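Exodeoxyribonuclease (Neisseria meningitidis, PDB 4B5I) probably cleaves DNA at apurinic or apyrimidinic sites as a metal-dependent endonuclease of the AP/ExoA repair family. Local coordinates at residues Q35-Q40 against G68-S73. Numbering follows the deposited sequence.
Sequences QELKAQ and GVAVYS. With MN (manganese (II) ion), chain E; nucleotides of chain B; nucleotides of chain C.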
loop_
_atom_site.group_PDB
_atom_site.type_symbol
_atom_site.label_atom_id
_atom_site.label_comp_id
_atom_site.label_asym_id
_atom_site.label_seq_id
_atom_site.Cartn_x
_atom_site.Cartn_y
_atom_site.Cartn_z
ATOM N N GLN A 35 -4.264 -1.318 -4.283
ATOM C CA GLN A 35 -3.498 -0.551 -5.258
ATOM C C GLN A 35 -3.472 -1.276 -6.601
ATOM O O GLN A 35 -3.668 -2.489 -6.663
ATOM C CB GLN A 35 -2.074 -0.294 -4.759
ATOM C CG GLN A 35 -2.007 0.480 -3.454
ATOM C CD GLN A 35 -2.380 -0.367 -2.250
ATOM O OE1 GLN A 35 -3.032 0.104 -1.319
ATOM N NE2 GLN A 35 -1.959 -1.626 -2.263
ATOM N N GLU A 36 -3.230 -0.521 -7.669
ATOM C CA GLU A 36 -3.254 -1.054 -9.028
ATOM C C GLU A 36 -4.619 -1.625 -9.397
ATOM O O GLU A 36 -4.761 -2.825 -9.629
ATOM C CB GLU A 36 -2.163 -2.109 -9.235
ATOM C CG GLU A 36 -0.755 -1.544 -9.275
ATOM C CD GLU A 36 0.264 -2.562 -9.738
ATOM O OE1 GLU A 36 -0.147 -3.637 -10.222
ATOM O OE2 GLU A 36 1.477 -2.288 -9.622
ATOM N N LEU A 37 -5.623 -0.756 -9.448
ATOM C CA LEU A 37 -6.943 -1.150 -9.912
ATOM C C LEU A 37 -6.855 -1.633 -11.348
ATOM O O LEU A 37 -7.567 -2.551 -11.749
ATOM C CB LEU A 37 -7.914 0.026 -9.832
ATOM C CG LEU A 37 -8.340 0.481 -8.438
ATOM C CD1 LEU A 37 -9.232 1.712 -8.530
ATOM C CD2 LEU A 37 -9.048 -0.653 -7.714
ATOM N N LYS A 38 -5.965 -1.007 -12.115
ATOM C CA LYS A 38 -5.843 -1.272 -13.543
ATOM C C LYS A 38 -7.202 -1.190 -14.222
ATOM O O LYS A 38 -7.580 -2.075 -14.988
ATOM C CB LYS A 38 -5.192 -2.632 -13.800
ATOM C CG LYS A 38 -3.694 -2.656 -13.548
ATOM C CD LYS A 38 -3.059 -3.906 -14.129
ATOM C CE LYS A 38 -1.541 -3.830 -14.073
ATOM N NZ LYS A 38 -0.905 -4.998 -14.745
ATOM N N ALA A 39 -7.929 -0.117 -13.927
ATOM C CA ALA A 39 -9.259 0.094 -14.482
ATOM C C ALA A 39 -9.771 1.484 -14.130
ATOM O O ALA A 39 -9.268 2.128 -13.210
ATOM C CB ALA A 39 -10.221 -0.968 -13.972
ATOM N N GLN A 40 -10.775 1.941 -14.871
ATOM C CA GLN A 40 -11.390 3.236 -14.611
ATOM C C GLN A 40 -12.778 3.051 -14.007
ATOM O O GLN A 40 -13.288 1.933 -13.940
ATOM C CB GLN A 40 -11.465 4.063 -15.897
ATOM C CG GLN A 40 -10.108 4.350 -16.519
ATOM C CD GLN A 40 -10.209 5.141 -17.809
ATOM O OE1 GLN A 40 -11.306 5.449 -18.279
ATOM N NE2 GLN A 40 -9.062 5.475 -18.387
ATOM N N GLY A 68 -4.205 3.067 -10.127
ATOM C CA GLY A 68 -5.479 3.200 -9.447
ATOM C C GLY A 68 -5.462 2.644 -8.036
ATOM O O GLY A 68 -5.062 1.502 -7.812
ATOM N N VAL A 69 -5.895 3.457 -7.081
ATOM C CA VAL A 69 -6.014 3.014 -5.698
ATOM C C VAL A 69 -7.460 3.137 -5.235
ATOM O O VAL A 69 -8.264 3.818 -5.867
ATOM C CB VAL A 69 -5.103 3.825 -4.758
ATOM C CG1 VAL A 69 -3.643 3.522 -5.044
ATOM C CG2 VAL A 69 -5.382 5.311 -4.898
ATOM N N ALA A 70 -7.787 2.472 -4.131
ATOM C CA ALA A 70 -9.144 2.508 -3.599
ATOM C C ALA A 70 -9.186 2.124 -2.125
ATOM O O ALA A 70 -8.300 1.428 -1.625
ATOM C CB ALA A 70 -10.063 1.598 -4.411
ATOM N N VAL A 71 -10.229 2.585 -1.443
ATOM C CA VAL A 71 -10.421 2.302 -0.028
ATOM C C VAL A 71 -11.853 1.853 0.244
ATOM O O VAL A 71 -12.810 2.553 -0.096
ATOM C CB VAL A 71 -10.112 3.539 0.841
ATOM C CG1 VAL A 71 -10.391 3.243 2.307
ATOM C CG2 VAL A 71 -8.671 3.982 0.647
ATOM N N TYR A 72 -11.990 0.678 0.850
ATOM C CA TYR A 72 -13.284 0.175 1.291
ATOM C C TYR A 72 -13.336 0.212 2.811
ATOM O O TYR A 72 -12.311 0.069 3.477
ATOM C CB TYR A 72 -13.504 -1.259 0.809
ATOM C CG TYR A 72 -13.170 -1.493 -0.645
ATOM C CD1 TYR A 72 -13.876 -0.850 -1.654
ATOM C CD2 TYR A 72 -12.159 -2.370 -1.011
ATOM C CE1 TYR A 72 -13.577 -1.065 -2.985
ATOM C CE2 TYR A 72 -11.852 -2.594 -2.339
ATOM C CZ TYR A 72 -12.564 -1.939 -3.322
ATOM O OH TYR A 72 -12.262 -2.158 -4.648
ATOM N N SER A 73 -14.532 0.395 3.359
ATOM C CA SER A 73 -14.703 0.490 4.801
ATOM C C SER A 73 -16.159 0.267 5.188
ATOM O O SER A 73 -17.050 0.962 4.705
ATOM C CB SER A 73 -14.239 1.859 5.297
ATOM O OG SER A 73 -15.040 2.891 4.745
HETATM MN MN MN E . 2.287 -4.625 -10.083
ATOM P P DC B 5 4.724 1.567 -14.797
ATOM O OP1 DC B 5 4.265 2.787 -14.096
ATOM O OP2 DC B 5 6.032 1.565 -15.487
ATOM O "O5'" DC B 5 4.707 0.351 -13.762
ATOM C "C5'" DC B 5 3.456 -0.096 -13.252
ATOM C "C4'" DC B 5 3.475 -1.593 -13.004
ATOM O "O4'" DC B 5 3.796 -2.292 -14.235
ATOM C "C3'" DC B 5 4.495 -2.056 -11.967
ATOM O "O3'" DC B 5 3.819 -2.746 -10.930
ATOM C "C2'" DC B 5 5.437 -2.983 -12.735
ATOM C "C1'" DC B 5 4.566 -3.427 -13.904
ATOM N N1 DC B 5 5.342 -3.855 -15.102
ATOM C C2 DC B 5 5.425 -5.216 -15.415
ATOM O O2 DC B 5 4.851 -6.038 -14.689
ATOM N N3 DC B 5 6.134 -5.596 -16.508
ATOM C C4 DC B 5 6.738 -4.680 -17.265
ATOM N N4 DC B 5 7.422 -5.105 -18.330
ATOM C C5 DC B 5 6.665 -3.287 -16.963
ATOM C C6 DC B 5 5.963 -2.924 -15.883
ATOM P P DG C 10 -6.909 -7.266 -15.512
ATOM O OP1 DG C 10 -7.621 -6.730 -14.328
ATOM O OP2 DG C 10 -7.277 -8.580 -16.082
ATOM O "O5'" DG C 10 -7.016 -6.210 -16.705
ATOM C "C5'" DG C 10 -6.414 -4.931 -16.564
ATOM C "C4'" DG C 10 -6.184 -4.304 -17.929
ATOM O "O4'" DG C 10 -5.116 -4.995 -18.631
ATOM C "C3'" DG C 10 -7.385 -4.333 -18.872
ATOM O "O3'" DG C 10 -7.459 -3.100 -19.571
ATOM C "C2'" DG C 10 -7.039 -5.473 -19.823
ATOM C "C1'" DG C 10 -5.544 -5.226 -19.958
ATOM N N9 DG C 10 -4.795 -6.339 -20.535
ATOM C C8 DG C 10 -5.054 -7.682 -20.405
ATOM N N7 DG C 10 -4.203 -8.438 -21.042
ATOM C C5 DG C 10 -3.323 -7.538 -21.633
ATOM C C6 DG C 10 -2.191 -7.768 -22.451
ATOM O O6 DG C 10 -1.722 -8.853 -22.828
ATOM N N1 DG C 10 -1.582 -6.575 -22.837
ATOM C C2 DG C 10 -2.014 -5.319 -22.480
ATOM N N2 DG C 10 -1.300 -4.285 -22.948
ATOM N N3 DG C 10 -3.074 -5.091 -21.715
ATOM C C4 DG C 10 -3.676 -6.243 -21.330
ATOM P P DA C 9 -2.726 -12.103 -14.592
ATOM O OP1 DA C 9 -3.306 -13.008 -13.574
ATOM O OP2 DA C 9 -2.998 -12.336 -16.027
ATOM O "O5'" DA C 9 -3.165 -10.604 -14.261
ATOM C "C5'" DA C 9 -2.362 -9.555 -14.775
ATOM C "C4'" DA C 9 -3.160 -8.275 -14.905
ATOM O "O4'" DA C 9 -2.500 -7.420 -15.867
ATOM C "C3'" DA C 9 -4.559 -8.451 -15.471
ATOM O "O3'" DA C 9 -5.339 -7.295 -15.173
ATOM C "C2'" DA C 9 -4.262 -8.565 -16.961
ATOM C "C1'" DA C 9 -3.135 -7.552 -17.126
ATOM N N9 DA C 9 -2.136 -7.965 -18.105
ATOM C C8 DA C 9 -1.880 -9.236 -18.536
ATOM N N7 DA C 9 -0.918 -9.305 -19.427
ATOM C C5 DA C 9 -0.518 -7.988 -19.588
ATOM C C6 DA C 9 0.468 -7.383 -20.396
ATOM N N6 DA C 9 1.261 -8.064 -21.229
ATOM N N1 DA C 9 0.605 -6.043 -20.313
ATOM C C2 DA C 9 -0.188 -5.361 -19.480
ATOM N N3 DA C 9 -1.145 -5.817 -18.675
ATOM C C4 DA C 9 -1.258 -7.149 -18.779
#
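Leu37, just past strand 31-35 of the DNase I-like sandwich, meets Gly68, just before the antiparallel neighbour 69-73, beside the active site. The backbone N of Leu37 donates to Gly68 O at 2.8 Å, arriving tilted 32° from the carbonyl plane with an N-H...O angle of 151°. Leu37 CG rests against the Gly68 peptide, 3.5 Å from Gly68 O. With CG anti to the carbonyl carbon (chi1 -71°), the branch extends along the start of strand 69-73: Leu37 CD1 lies 3.5 Å from Val69 O, and Leu37 CD2 lies 4.1 Å from Ala70 CB. Gly68 presents bare backbone to Leu37. From Gln35, the CB-CG portion passes obliquely over Val69 CG1, 3.8 Å away from Gln35 CG; beyond this pair, Val69 packs on Val96 and Tyr109 of the second sheet.

Between Gln35 and Leu37, the Glu36 side chain leaves the backbone on the side away from segment 68-73, and its carboxylate ends at the metal. Extended beyond CG, it holds manganese through both carboxylate oxygens, OE1 and OE2, at 2.6 and 2.5 Å. The ion also binds O3' of DC5 of chain B, so the carboxylate and this sugar oxygen share one metal. Arg13 donates to Lys38 O, while the extended Lys38 side chain carries NZ to Asn10 OD1 and, at 3.1 Å, to O4' of DA9 of chain C.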